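Local coordinates for major capsid protein (Norovirus Hu/GI.7/TCH-060/USA/2003, PDB 4P25), which forms the norovirus capsid and, through its protruding P domain, binds histo-blood group antigens such as Lewis Y, at residues N20-A25 with F101-A106; V59-V64 with L223-V228; A242-Y247 with R294-K299. All blocks are in the same frame, centred on the assembly; numbering follows the deposited sequence.

Contact 1. Residues N20-A25 with F101-A106; sequences NSRVPA and FPDIGA
Arg-22 reaches from the 20-25 loop to Asp-103 and supplies nearly all the polar chemistry of this buried contact between two irregular loops. The ionic part is a salt bridge in which NE of Arg-22 lies 2.8 Å from OD1 of Asp-103 and 3.1 Å from OD2. Both oxygens are met on their syn side, though NE comes in from outside the carboxylate plane, and the guanidinium and carboxylate planes are turned 71° apart. A second nitrogen, Arg-22 NH2, donates to the backbone O of Asp-103 at 3.0 Å, within the guanidinium plane but from above the carbonyl plane. A bend at chi3 (73°) presents this NE-NH2 side to Asp-103, and the two-nitrogen grip should restrict rotation of the head group. Water adds a bridge, donating to Arg-22 O and accepting from Asp-103 N.

Apolar contact comes from Ile-104, whose CD1 lies over the rim of one guanidinium face, 3.6 Å from Arg-22 NH2, and also approaches CG1 of Val-23 at 4.2 Å. Within the first loop, an Asx turn shapes the approach: OD1 of Asn-20 accepts from Arg-22 N at 2.8 Å.

Both charged groups have further partners: Arg-22 NH1 donates to Pro-173 O and Pro-220 O, while Asp-103 OD2 accepts from Gln-43 N and Asn-44 N. The contact thus lies between the two sheets of the P domain, with Val-23 against strand 218-221 and Ile-104 against strand 154-163.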
ATOM      1  N   ASN A  20      -2.886   2.284   7.030  1.00  6.37           N
ATOM      2  CA  ASN A  20      -3.730   3.460   7.153  1.00  5.38           C
ATOM      3  C   ASN A  20      -4.396   3.732   5.802  1.00  5.70           C
ATOM      4  O   ASN A  20      -3.809   3.480   4.738  1.00  8.53           O
ATOM      5  CB  ASN A  20      -2.881   4.663   7.571  1.00  5.77           C
ATOM      6  CG  ASN A  20      -3.701   5.769   8.209  1.00  5.91           C
ATOM      7  OD1 ASN A  20      -4.417   6.512   7.525  1.00  8.75           O
ATOM      8  ND2 ASN A  20      -3.567   5.916   9.526  1.00  7.96           N
ATOM      9  N   SER A  21      -5.621   4.240   5.847  1.00  6.41           N
ATOM     10  CA  SER A  21      -6.365   4.528   4.630  1.00  6.89           C
ATOM     11  C   SER A  21      -6.297   5.996   4.216  1.00  6.77           C
ATOM     12  O   SER A  21      -6.865   6.373   3.189  1.00  8.34           O
ATOM     13  CB  SER A  21      -7.817   4.102   4.805  1.00  8.50           C
ATOM     14  OG  SER A  21      -8.395   4.692   5.963  1.00  8.38           O
ATOM     15  N   ARG A  22      -5.603   6.820   5.001  1.00  6.65           N
ATOM     16  CA  ARG A  22      -5.481   8.253   4.701  1.00  6.01           C
ATOM     17  C   ARG A  22      -4.050   8.714   4.410  1.00  8.95           C
ATOM     18  O   ARG A  22      -3.843   9.754   3.783  1.00 10.57           O
ATOM     19  CB  ARG A  22      -6.117   9.112   5.806  1.00  7.11           C
ATOM     20  CG  ARG A  22      -7.644   8.966   5.879  1.00  6.80           C
ATOM     21  CD  ARG A  22      -8.247   9.796   7.017  1.00  8.39           C
ATOM     22  NE  ARG A  22      -8.248  11.227   6.720  1.00 10.89           N
ATOM     23  CZ  ARG A  22      -7.885  12.180   7.576  1.00  9.00           C
ATOM     24  NH1 ARG A  22      -7.476  11.874   8.802  1.00  9.70           N
ATOM     25  NH2 ARG A  22      -7.935  13.451   7.204  1.00  9.69           N
ATOM     26  N   VAL A  23      -3.067   7.939   4.861  1.00  9.22           N
ATOM     27  CA  VAL A  23      -1.668   8.169   4.505  1.00  8.25           C
ATOM     28  C   VAL A  23      -1.003   6.823   4.239  1.00  8.34           C
ATOM     29  O   VAL A  23      -1.469   5.797   4.742  1.00  9.76           O
ATOM     30  CB  VAL A  23      -0.881   8.940   5.611  1.00 10.37           C
ATOM     31  CG1 VAL A  23      -1.279  10.419   5.645  1.00 11.60           C
ATOM     32  CG2 VAL A  23      -1.042   8.266   6.979  1.00 10.79           C
ATOM     33  N   PRO A  24       0.077   6.809   3.440  1.00 10.21           N
ATOM     34  CA  PRO A  24       0.796   5.559   3.160  1.00 11.30           C
ATOM     35  C   PRO A  24       1.682   5.157   4.337  1.00 10.16           C
ATOM     36  O   PRO A  24       2.875   5.464   4.377  1.00 15.15           O
ATOM     37  CB  PRO A  24       1.636   5.908   1.926  1.00 12.35           C
ATOM     38  CG  PRO A  24       1.833   7.383   2.004  1.00 16.04           C
ATOM     39  CD  PRO A  24       0.587   7.937   2.641  1.00 11.15           C
ATOM     40  N   ALA A  25       1.071   4.474   5.295  1.00  9.10           N
ATOM     41  CA  ALA A  25       1.732   4.120   6.541  1.00  7.81           C
ATOM     42  C   ALA A  25       1.001   2.934   7.134  1.00 10.05           C
ATOM     43  O   ALA A  25      -0.129   2.634   6.742  1.00 11.60           O
ATOM     44  CB  ALA A  25       1.696   5.298   7.514  1.00 11.14           C
ATOM     45  N   PHE A 101      -6.855  10.830  -3.940  1.00  8.14           N
ATOM     46  CA  PHE A 101      -6.373  12.173  -3.632  1.00 10.14           C
ATOM     47  C   PHE A 101      -6.322  12.370  -2.113  1.00  7.49           C
ATOM     48  O   PHE A 101      -7.252  11.957  -1.412  1.00  8.65           O
ATOM     49  CB  PHE A 101      -7.301  13.211  -4.282  1.00  7.85           C
ATOM     50  CG  PHE A 101      -6.702  14.587  -4.385  1.00  7.56           C
ATOM     51  CD1 PHE A 101      -5.818  14.886  -5.407  1.00  9.18           C
ATOM     52  CD2 PHE A 101      -7.034  15.576  -3.473  1.00  7.97           C
ATOM     53  CE1 PHE A 101      -5.261  16.158  -5.518  1.00 10.85           C
ATOM     54  CE2 PHE A 101      -6.483  16.850  -3.576  1.00 11.05           C
ATOM     55  CZ  PHE A 101      -5.597  17.138  -4.601  1.00 13.49           C
ATOM     56  N   PRO A 102      -5.243  12.982  -1.591  1.00  8.39           N
ATOM     57  CA  PRO A 102      -5.152  13.112  -0.126  1.00  8.11           C
ATOM     58  C   PRO A 102      -6.305  13.911   0.473  1.00  9.42           C
ATOM     59  O   PRO A 102      -6.879  14.778  -0.200  1.00  8.62           O
ATOM     60  CB  PRO A 102      -3.835  13.872   0.083  1.00  8.30           C
ATOM     61  CG  PRO A 102      -3.037  13.641  -1.179  1.00  8.25           C
ATOM     62  CD  PRO A 102      -4.060  13.537  -2.279  1.00  9.22           C
ATOM     63  N   ASP A 103      -6.635  13.619   1.729  1.00  9.09           N
ATOM     64  CA  ASP A 103      -7.727  14.311   2.413  1.00  8.37           C
ATOM     65  C   ASP A 103      -7.313  14.896   3.758  1.00  7.24           C
ATOM     66  O   ASP A 103      -8.135  15.054   4.664  1.00 10.13           O
ATOM     67  CB  ASP A 103      -8.959  13.401   2.561  1.00 10.72           C
ATOM     68  CG  ASP A 103      -8.814  12.373   3.681  1.00 10.59           C
ATOM     69  OD1 ASP A 103      -7.675  12.067   4.087  1.00 12.46           O
ATOM     70  OD2 ASP A 103      -9.852  11.859   4.145  1.00 10.44           O
ATOM     71  N   ILE A 104      -6.033  15.227   3.891  1.00  9.93           N
ATOM     72  CA  ILE A 104      -5.550  15.854   5.117  1.00 12.18           C
ATOM     73  C   ILE A 104      -5.780  17.360   4.992  1.00 10.10           C
ATOM     74  O   ILE A 104      -5.073  18.053   4.258  1.00 12.21           O
ATOM     75  CB  ILE A 104      -4.058  15.540   5.366  1.00 10.37           C
ATOM     76  CG1 ILE A 104      -3.757  14.064   5.064  1.00  9.65           C
ATOM     77  CG2 ILE A 104      -3.658  15.908   6.788  1.00 11.77           C
ATOM     78  CD1 ILE A 104      -4.555  13.064   5.894  1.00 11.49           C
ATOM     79  N   GLY A 105      -6.784  17.865   5.699  1.00  9.43           N
ATOM     80  CA  GLY A 105      -7.227  19.230   5.478  1.00 10.71           C
ATOM     81  C   GLY A 105      -6.434  20.317   6.169  1.00 13.24           C
ATOM     82  O   GLY A 105      -5.706  20.062   7.129  1.00 14.91           O
ATOM     83  N   ALA A 106      -6.574  21.534   5.648  1.00 13.69           N
ATOM     84  CA  ALA A 106      -6.091  22.754   6.296  1.00 14.20           C
ATOM     85  C   ALA A 106      -4.614  22.729   6.661  1.00 13.66           C
ATOM     86  O   ALA A 106      -4.239  23.001   7.802  1.00 17.11           O
ATOM     87  CB  ALA A 106      -6.947  23.091   7.515  1.00 16.65           C
TER
HETATM   88  O   HOH W   1      -5.814  10.917   2.576  1.00 10.25           O

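Contact 2. Residues V59-V64 with L223-V228; sequences VSASQV and LPQEFV
The backbone of Val-59 and Ala-61 runs beside the first turn of helix 225-234, coming closest where the CA atoms of Ala-61 and Gln-225 lie 5.8 Å apart. A turn-rich loop of the P domain here packs on the N-terminal end of the domain's one long helix, beside the dimer partner. The loop is shaped by an ST turn, with Ser-60 OG accepting from Ser-62 N, and Pro-224 holds the N-cap position of the helix. Gln-225 carries the contact. Its CG is anti to the backbone N (chi1 -175°), which extends the chain toward the loop, and a bend at chi2 (61°) turns the amide toward Val-59 O. The methylene CG rests 3.6 Å from Ala-61 N and 3.9 Å from Ala-61 CB. On the oxygen side of the amide, CG2 of Val-64 packs 3.6 Å from Gln-225 OE1. The nitrogen NE2 is shared between two backbone carbonyls, those of Val-59 and Pro-58, which ties this buried amide to the loop. Across the dimer interface, Ser-60 OG is hydrogen-bonded to Glu-226 OE2 of the second subunit. In the bond from Gln-225 NE2 to Val-59 O, 2.9 Å long and 159° at the hydrogen, the acceptor lies in the amide plane while the donor stands almost directly above the carbonyl plane.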
ATOM      1  N   VAL A  59      -9.181   1.471  -3.800  1.00 10.18           N
ATOM      2  CA  VAL A  59      -9.192   0.088  -3.339  1.00  8.75           C
ATOM      3  C   VAL A  59      -7.870  -0.323  -2.686  1.00 10.59           C
ATOM      4  O   VAL A  59      -7.863  -0.994  -1.657  1.00  8.94           O
ATOM      5  CB  VAL A  59      -9.517  -0.869  -4.501  1.00 11.58           C
ATOM      6  CG1 VAL A  59      -9.432  -2.320  -4.052  1.00 17.17           C
ATOM      7  CG2 VAL A  59     -10.887  -0.567  -5.039  1.00 16.57           C
ATOM      8  N   SER A  60      -6.753   0.092  -3.274  1.00  8.66           N
ATOM      9  CA  SER A  60      -5.448  -0.367  -2.816  1.00  7.42           C
ATOM     10  C   SER A  60      -4.738   0.610  -1.884  1.00  6.26           C
ATOM     11  O   SER A  60      -4.832   1.826  -2.054  1.00  8.06           O
ATOM     12  CB  SER A  60      -4.550  -0.634  -4.026  1.00  7.45           C
ATOM     13  OG  SER A  60      -3.253  -1.078  -3.636  1.00  9.58           O
ATOM     14  N   ALA A  61      -3.998   0.059  -0.926  1.00  7.35           N
ATOM     15  CA  ALA A  61      -3.171   0.867  -0.039  1.00  6.85           C
ATOM     16  C   ALA A  61      -2.143   1.682  -0.825  1.00  9.62           C
ATOM     17  O   ALA A  61      -1.692   2.737  -0.364  1.00  8.78           O
ATOM     18  CB  ALA A  61      -2.484  -0.016   1.012  1.00  7.70           C
ATOM     19  N   SER A  62      -1.778   1.203  -2.014  1.00  8.04           N
ATOM     20  CA  SER A  62      -0.825   1.932  -2.845  1.00  7.31           C
ATOM     21  C   SER A  62      -1.470   2.980  -3.754  1.00  9.13           C
ATOM     22  O   SER A  62      -0.806   3.536  -4.628  1.00  8.81           O
ATOM     23  CB  SER A  62       0.084   0.969  -3.624  1.00  8.97           C
ATOM     24  OG  SER A  62       0.969   0.314  -2.723  1.00 10.23           O
ATOM     25  N   GLN A  63      -2.750   3.262  -3.514  1.00  7.46           N
ATOM     26  CA  GLN A  63      -3.442   4.397  -4.139  1.00  7.39           C
ATOM     27  C   GLN A  63      -3.725   5.511  -3.121  1.00  7.98           C
ATOM     28  O   GLN A  63      -4.187   6.592  -3.485  1.00  8.74           O
ATOM     29  CB  GLN A  63      -4.759   3.939  -4.777  1.00  7.14           C
ATOM     30  CG  GLN A  63      -4.597   3.132  -6.073  1.00  8.58           C
ATOM     31  CD  GLN A  63      -5.838   2.315  -6.437  1.00  9.80           C
ATOM     32  OE1 GLN A  63      -6.524   1.769  -5.567  1.00 10.57           O
ATOM     33  NE2 GLN A  63      -6.116   2.212  -7.736  1.00 13.06           N
ATOM     34  N   VAL A  64      -3.439   5.246  -1.846  1.00  7.88           N
ATOM     35  CA  VAL A  64      -3.796   6.170  -0.759  1.00  6.76           C
ATOM     36  C   VAL A  64      -2.912   7.421  -0.696  1.00  6.62           C
ATOM     37  O   VAL A  64      -1.681   7.325  -0.596  1.00  7.86           O
ATOM     38  CB  VAL A  64      -3.738   5.430   0.593  1.00  6.23           C
ATOM     39  CG1 VAL A  64      -3.841   6.405   1.774  1.00  8.79           C
ATOM     40  CG2 VAL A  64      -4.826   4.351   0.655  1.00  8.13           C
ATOM     41  N   LEU A 223     -11.208   3.348   8.854  1.00  8.62           N
ATOM     42  CA  LEU A 223     -11.081   1.942   8.454  1.00 10.47           C
ATOM     43  C   LEU A 223      -9.670   1.675   7.958  1.00  9.73           C
ATOM     44  O   LEU A 223      -9.150   2.438   7.146  1.00 11.02           O
ATOM     45  CB  LEU A 223     -12.055   1.575   7.333  1.00 10.13           C
ATOM     46  CG  LEU A 223     -13.540   1.406   7.639  1.00  9.56           C
ATOM     47  CD1 LEU A 223     -14.301   1.220   6.336  1.00 13.33           C
ATOM     48  CD2 LEU A 223     -13.771   0.225   8.562  1.00 11.97           C
ATOM     49  N   PRO A 224      -9.046   0.590   8.443  1.00  8.77           N
ATOM     50  CA  PRO A 224      -7.775   0.187   7.836  1.00  9.47           C
ATOM     51  C   PRO A 224      -8.010  -0.081   6.354  1.00 10.00           C
ATOM     52  O   PRO A 224      -9.099  -0.535   5.987  1.00  9.99           O
ATOM     53  CB  PRO A 224      -7.435  -1.118   8.569  1.00 12.82           C
ATOM     54  CG  PRO A 224      -8.207  -1.046   9.860  1.00 12.05           C
ATOM     55  CD  PRO A 224      -9.482  -0.343   9.499  1.00 10.34           C
ATOM     56  N   GLN A 225      -7.030   0.207   5.507  1.00  8.70           N
ATOM     57  CA  GLN A 225      -7.251   0.094   4.064  1.00  9.55           C
ATOM     58  C   GLN A 225      -7.663  -1.309   3.624  1.00 10.68           C
ATOM     59  O   GLN A 225      -8.517  -1.461   2.750  1.00  9.17           O
ATOM     60  CB  GLN A 225      -6.028   0.556   3.269  1.00  9.54           C
ATOM     61  CG  GLN A 225      -6.270   0.563   1.761  1.00  9.25           C
ATOM     62  CD  GLN A 225      -7.387   1.506   1.361  1.00  9.39           C
ATOM     63  OE1 GLN A 225      -7.599   2.535   1.998  1.00 10.01           O
ATOM     64  NE2 GLN A 225      -8.114   1.154   0.298  1.00  8.60           N
ATOM     65  N   GLU A 226      -7.077  -2.332   4.236  1.00  7.90           N
ATOM     66  CA  GLU A 226      -7.419  -3.702   3.854  1.00  7.67           C
ATOM     67  C   GLU A 226      -8.870  -4.069   4.180  1.00  8.36           C
ATOM     68  O   GLU A 226      -9.438  -4.968   3.548  1.00  8.62           O
ATOM     69  CB  GLU A 226      -6.436  -4.714   4.460  1.00 10.36           C
ATOM     70  CG  GLU A 226      -5.050  -4.691   3.824  1.00 11.88           C
ATOM     71  CD  GLU A 226      -4.148  -3.590   4.373  1.00 12.04           C
ATOM     72  OE1 GLU A 226      -4.590  -2.834   5.264  1.00 10.16           O
ATOM     73  OE2 GLU A 226      -2.992  -3.490   3.914  1.00 10.99           O
ATOM     74  N   PHE A 227      -9.471  -3.381   5.152  1.00  9.17           N
ATOM     75  CA  PHE A 227     -10.904  -3.544   5.404  1.00  8.87           C
ATOM     76  C   PHE A 227     -11.696  -3.054   4.195  1.00  9.54           C
ATOM     77  O   PHE A 227     -12.643  -3.704   3.759  1.00  9.87           O
ATOM     78  CB  PHE A 227     -11.351  -2.775   6.655  1.00  9.12           C
ATOM     79  CG  PHE A 227     -11.185  -3.537   7.945  1.00  9.03           C
ATOM     80  CD1 PHE A 227      -9.935  -3.973   8.354  1.00 13.93           C
ATOM     81  CD2 PHE A 227     -12.274  -3.775   8.771  1.00 11.56           C
ATOM     82  CE1 PHE A 227      -9.778  -4.655   9.551  1.00 15.44           C
ATOM     83  CE2 PHE A 227     -12.126  -4.461   9.971  1.00 14.68           C
ATOM     84  CZ  PHE A 227     -10.874  -4.902  10.360  1.00 15.08           C
ATOM     85  N   VAL A 228     -11.308  -1.898   3.659  1.00  8.36           N
ATOM     86  CA  VAL A 228     -11.951  -1.352   2.472  1.00  8.67           C
ATOM     87  C   VAL A 228     -11.896  -2.330   1.296  1.00  9.35           C
ATOM     88  O   VAL A 228     -12.928  -2.647   0.700  1.00  9.29           O
ATOM     89  CB  VAL A 228     -11.317  -0.009   2.060  1.00  8.62           C
ATOM     90  CG1 VAL A 228     -11.874   0.453   0.725  1.00 10.00           C
ATOM     91  CG2 VAL A 228     -11.567   1.047   3.125  1.00 13.09           C
TER
HETATM   92  O   HOH W   2      -6.385  -2.562   0.214  1.00 15.90           O

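Contact 3. Residues A242-Y247 with R294-K299; sequences AALLHY and RYYQLK
Leu-244 points from strand 242-248 toward the loop that follows strand 285-292, where it packs against Tyr-296 and Leu-298; these three residues bury the most surface here. With CG anti to the backbone N (chi1 178°), its two methyls are carried out to the loop. Both touch the tyrosine, and CD1 alone of the two also meets Leu-298. That meeting, with CD2 of Leu-298 at 3.5 Å, is a tight methyl-to-methyl approach in which the two leucines lie alongside each other, running oppositely. CD1 also lies 4.1 Å from CE1 of Tyr-296, approaching that ring obliquely. The other branch, CD2, lies near the phenolic end of the tyrosine, 3.9 Å from Tyr-296 OH. The tyrosine side chain lies roughly perpendicular to that of Leu-244. Leu-244 also packs on Val-292 of strand 285-292, and Leu-298 touches Glu-258 and Lys-260 of strand 255-262. The loop is therefore laid against one side of the antiparallel sheet formed by these strands, far from the glycan pocket. Because Leu-244 meets its two partners through van der Waals contacts alone, this is apolar packing whose orientation is probably set by shape, while beside it Lys-260 NZ hydrogen-bonds to the backbone O of Arg-294 and of Tyr-296.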
ATOM      1  N   ALA A 242     -25.723  -3.999  12.824  1.00 14.92           N
ATOM      2  CA  ALA A 242     -24.299  -3.848  13.111  1.00 13.32           C
ATOM      3  C   ALA A 242     -23.652  -5.221  13.174  1.00 15.27           C
ATOM      4  O   ALA A 242     -24.317  -6.218  13.476  1.00 16.24           O
ATOM      5  CB  ALA A 242     -24.083  -3.098  14.418  1.00 14.31           C
ATOM      6  N   ALA A 243     -22.358  -5.274  12.880  1.00 14.92           N
ATOM      7  CA  ALA A 243     -21.601  -6.514  12.991  1.00 13.60           C
ATOM      8  C   ALA A 243     -20.755  -6.475  14.249  1.00 13.63           C
ATOM      9  O   ALA A 243     -19.927  -5.577  14.428  1.00 14.15           O
ATOM     10  CB  ALA A 243     -20.723  -6.724  11.763  1.00 14.38           C
ATOM     11  N   LEU A 244     -20.983  -7.440  15.132  1.00 12.66           N
ATOM     12  CA  LEU A 244     -20.190  -7.561  16.345  1.00 11.70           C
ATOM     13  C   LEU A 244     -18.868  -8.234  16.015  1.00 12.03           C
ATOM     14  O   LEU A 244     -18.846  -9.333  15.465  1.00 12.31           O
ATOM     15  CB  LEU A 244     -20.945  -8.372  17.405  1.00 12.77           C
ATOM     16  CG  LEU A 244     -20.198  -8.616  18.719  1.00 13.68           C
ATOM     17  CD1 LEU A 244     -19.997  -7.317  19.491  1.00 14.40           C
ATOM     18  CD2 LEU A 244     -20.926  -9.652  19.568  1.00 18.16           C
ATOM     19  N   LEU A 245     -17.766  -7.564  16.337  1.00 10.71           N
ATOM     20  CA  LEU A 245     -16.438  -8.117  16.107  1.00 11.01           C
ATOM     21  C   LEU A 245     -15.758  -8.396  17.431  1.00 10.84           C
ATOM     22  O   LEU A 245     -15.993  -7.701  18.414  1.00 13.00           O
ATOM     23  CB  LEU A 245     -15.561  -7.127  15.338  1.00 10.45           C
ATOM     24  CG  LEU A 245     -16.071  -6.499  14.048  1.00  9.98           C
ATOM     25  CD1 LEU A 245     -15.004  -5.575  13.495  1.00 12.38           C
ATOM     26  CD2 LEU A 245     -16.459  -7.564  13.028  1.00 11.86           C
ATOM     27  N   HIS A 246     -14.907  -9.411  17.445  1.00  9.81           N
ATOM     28  CA  HIS A 246     -14.014  -9.644  18.565  1.00  9.55           C
ATOM     29  C   HIS A 246     -12.593  -9.316  18.122  1.00  9.40           C
ATOM     30  O   HIS A 246     -12.210  -9.583  16.984  1.00 13.91           O
ATOM     31  CB  HIS A 246     -14.089 -11.102  19.013  1.00 10.91           C
ATOM     32  CG  HIS A 246     -15.406 -11.485  19.618  1.00 13.06           C
ATOM     33  ND1 HIS A 246     -15.819 -12.795  19.721  1.00 19.90           N
ATOM     34  CD2 HIS A 246     -16.388 -10.736  20.164  1.00 16.06           C
ATOM     35  CE1 HIS A 246     -17.006 -12.837  20.299  1.00 20.44           C
ATOM     36  NE2 HIS A 246     -17.377 -11.602  20.578  1.00 18.62           N
ATOM     37  N   TYR A 247     -11.821  -8.716  19.019  1.00 12.09           N
ATOM     38  CA  TYR A 247     -10.419  -8.419  18.759  1.00 10.72           C
ATOM     39  C   TYR A 247      -9.587  -9.456  19.516  1.00 10.67           C
ATOM     40  O   TYR A 247      -9.542  -9.452  20.747  1.00 13.38           O
ATOM     41  CB  TYR A 247     -10.109  -6.996  19.217  1.00 12.25           C
ATOM     42  CG  TYR A 247      -8.713  -6.477  18.927  1.00 12.97           C
ATOM     43  CD1 TYR A 247      -8.300  -6.196  17.626  1.00 14.23           C
ATOM     44  CD2 TYR A 247      -7.829  -6.211  19.964  1.00 14.60           C
ATOM     45  CE1 TYR A 247      -7.028  -5.697  17.374  1.00 12.34           C
ATOM     46  CE2 TYR A 247      -6.566  -5.713  19.722  1.00 15.17           C
ATOM     47  CZ  TYR A 247      -6.167  -5.457  18.427  1.00 14.66           C
ATOM     48  OH  TYR A 247      -4.905  -4.960  18.197  1.00 14.43           O
ATOM     49  N   ARG A 294     -28.899  -2.498  16.459  1.00 19.43           N
ATOM     50  CA  ARG A 294     -28.273  -1.188  16.542  1.00 22.50           C
ATOM     51  C   ARG A 294     -27.866  -0.812  17.962  1.00 22.95           C
ATOM     52  O   ARG A 294     -26.835  -0.168  18.172  1.00 24.45           O
ATOM     53  CB  ARG A 294     -29.215  -0.130  15.955  1.00 25.84           C
ATOM     54  CG  ARG A 294     -28.703   1.285  16.069  1.00 41.26           C
ATOM     55  CD  ARG A 294     -29.040   2.123  14.832  1.00 54.74           C
ATOM     56  NE  ARG A 294     -28.127   3.261  14.728  1.00 61.50           N
ATOM     57  CZ  ARG A 294     -28.448   4.478  14.285  1.00 66.38           C
ATOM     58  NH1 ARG A 294     -29.687   4.749  13.901  1.00 63.27           N
ATOM     59  NH2 ARG A 294     -27.523   5.425  14.260  1.00 65.14           N
ATOM     60  N   TYR A 295     -28.664  -1.223  18.943  1.00 24.25           N
ATOM     61  CA  TYR A 295     -28.399  -0.835  20.327  1.00 27.56           C
ATOM     62  C   TYR A 295     -27.858  -1.954  21.204  1.00 24.57           C
ATOM     63  O   TYR A 295     -27.936  -1.885  22.430  1.00 23.40           O
ATOM     64  CB  TYR A 295     -29.626  -0.183  20.954  1.00 33.42           C
ATOM     65  CG  TYR A 295     -29.957   1.106  20.262  1.00 38.89           C
ATOM     66  CD1 TYR A 295     -29.108   2.199  20.364  1.00 37.30           C
ATOM     67  CD2 TYR A 295     -31.094   1.226  19.477  1.00 39.67           C
ATOM     68  CE1 TYR A 295     -29.386   3.380  19.720  1.00 42.76           C
ATOM     69  CE2 TYR A 295     -31.384   2.408  18.829  1.00 44.27           C
ATOM     70  CZ  TYR A 295     -30.527   3.481  18.955  1.00 51.82           C
ATOM     71  OH  TYR A 295     -30.813   4.660  18.310  1.00 58.60           O
ATOM     72  N   TYR A 296     -27.299  -2.970  20.560  1.00 18.09           N
ATOM     73  CA  TYR A 296     -26.558  -4.009  21.258  1.00 18.20           C
ATOM     74  C   TYR A 296     -25.486  -3.353  22.127  1.00 16.60           C
ATOM     75  O   TYR A 296     -24.668  -2.581  21.637  1.00 17.73           O
ATOM     76  CB  TYR A 296     -25.901  -4.939  20.243  1.00 18.93           C
ATOM     77  CG  TYR A 296     -25.237  -6.149  20.853  1.00 20.56           C
ATOM     78  CD1 TYR A 296     -23.920  -6.099  21.294  1.00 20.46           C
ATOM     79  CD2 TYR A 296     -25.926  -7.346  20.976  1.00 21.01           C
ATOM     80  CE1 TYR A 296     -23.311  -7.208  21.843  1.00 20.76           C
ATOM     81  CE2 TYR A 296     -25.328  -8.459  21.524  1.00 25.79           C
ATOM     82  CZ  TYR A 296     -24.023  -8.387  21.955  1.00 24.54           C
ATOM     83  OH  TYR A 296     -23.431  -9.500  22.500  1.00 25.57           O
ATOM     84  N   GLN A 297     -25.496  -3.667  23.417  1.00 17.24           N
ATOM     85  CA  GLN A 297     -24.593  -3.016  24.350  1.00 17.11           C
ATOM     86  C   GLN A 297     -23.267  -3.768  24.483  1.00 14.52           C
ATOM     87  O   GLN A 297     -23.236  -4.938  24.863  1.00 17.65           O
ATOM     88  CB  GLN A 297     -25.261  -2.894  25.723  1.00 19.82           C
ATOM     89  CG  GLN A 297     -24.506  -2.008  26.693  1.00 22.58           C
ATOM     90  CD  GLN A 297     -25.103  -2.028  28.087  1.00 31.62           C
ATOM     91  OE1 GLN A 297     -26.202  -2.553  28.299  1.00 32.67           O
ATOM     92  NE2 GLN A 297     -24.383  -1.459  29.046  1.00 36.61           N
ATOM     93  N   LEU A 298     -22.179  -3.067  24.165  1.00 13.53           N
ATOM     94  CA  LEU A 298     -20.837  -3.644  24.228  1.00 13.26           C
ATOM     95  C   LEU A 298     -20.251  -3.674  25.634  1.00 17.17           C
ATOM     96  O   LEU A 298     -20.497  -2.784  26.452  1.00 17.03           O
ATOM     97  CB  LEU A 298     -19.884  -2.857  23.329  1.00 13.21           C
ATOM     98  CG  LEU A 298     -20.187  -2.865  21.834  1.00 13.98           C
ATOM     99  CD1 LEU A 298     -19.298  -1.870  21.108  1.00 14.98           C
ATOM    100  CD2 LEU A 298     -19.996  -4.265  21.272  1.00 16.11           C
ATOM    101  N   LYS A 299     -19.468  -4.711  25.893  1.00 16.59           N
ATOM    102  CA  LYS A 299     -18.619  -4.771  27.070  1.00 16.31           C
ATOM    103  C   LYS A 299     -17.507  -3.738  26.896  1.00 12.15           C
ATOM    104  O   LYS A 299     -16.855  -3.700  25.853  1.00 13.52           O
ATOM    105  CB  LYS A 299     -18.028  -6.175  27.196  1.00 19.70           C
ATOM    106  CG  LYS A 299     -17.056  -6.356  28.337  1.00 24.62           C
ATOM    107  CD  LYS A 299     -16.742  -7.828  28.559  1.00 34.47           C
ATOM    108  CE  LYS A 299     -15.781  -8.005  29.716  1.00 40.32           C
ATOM    109  NZ  LYS A 299     -15.581  -9.437  30.086  1.00 39.87           N
TER

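In the fold
From the N terminus, the chain passes through 20-25 and 59-64 before entering strand 66-73 of the six-stranded sheet. Contact 1 closes a long loop when 101-106 returns to 20-25, just before strand 108-115. Contact 2 closes a longer one after the glycan-binding region, when 223-228 leads into helix 225-234. Their segments alternate, so the two closures cross; they also touch directly, through Ser-21 with Leu-223, Gln-225 and Val-64. Contacts 1 and 2 tie the N-terminal loops to the loop before strand 108-115 and to the helix start, near the second subunit. Contact 3 follows in series, its centre about 28 Å from that of contact 1, and packs the loop after strand 285-292 onto strand 242-248.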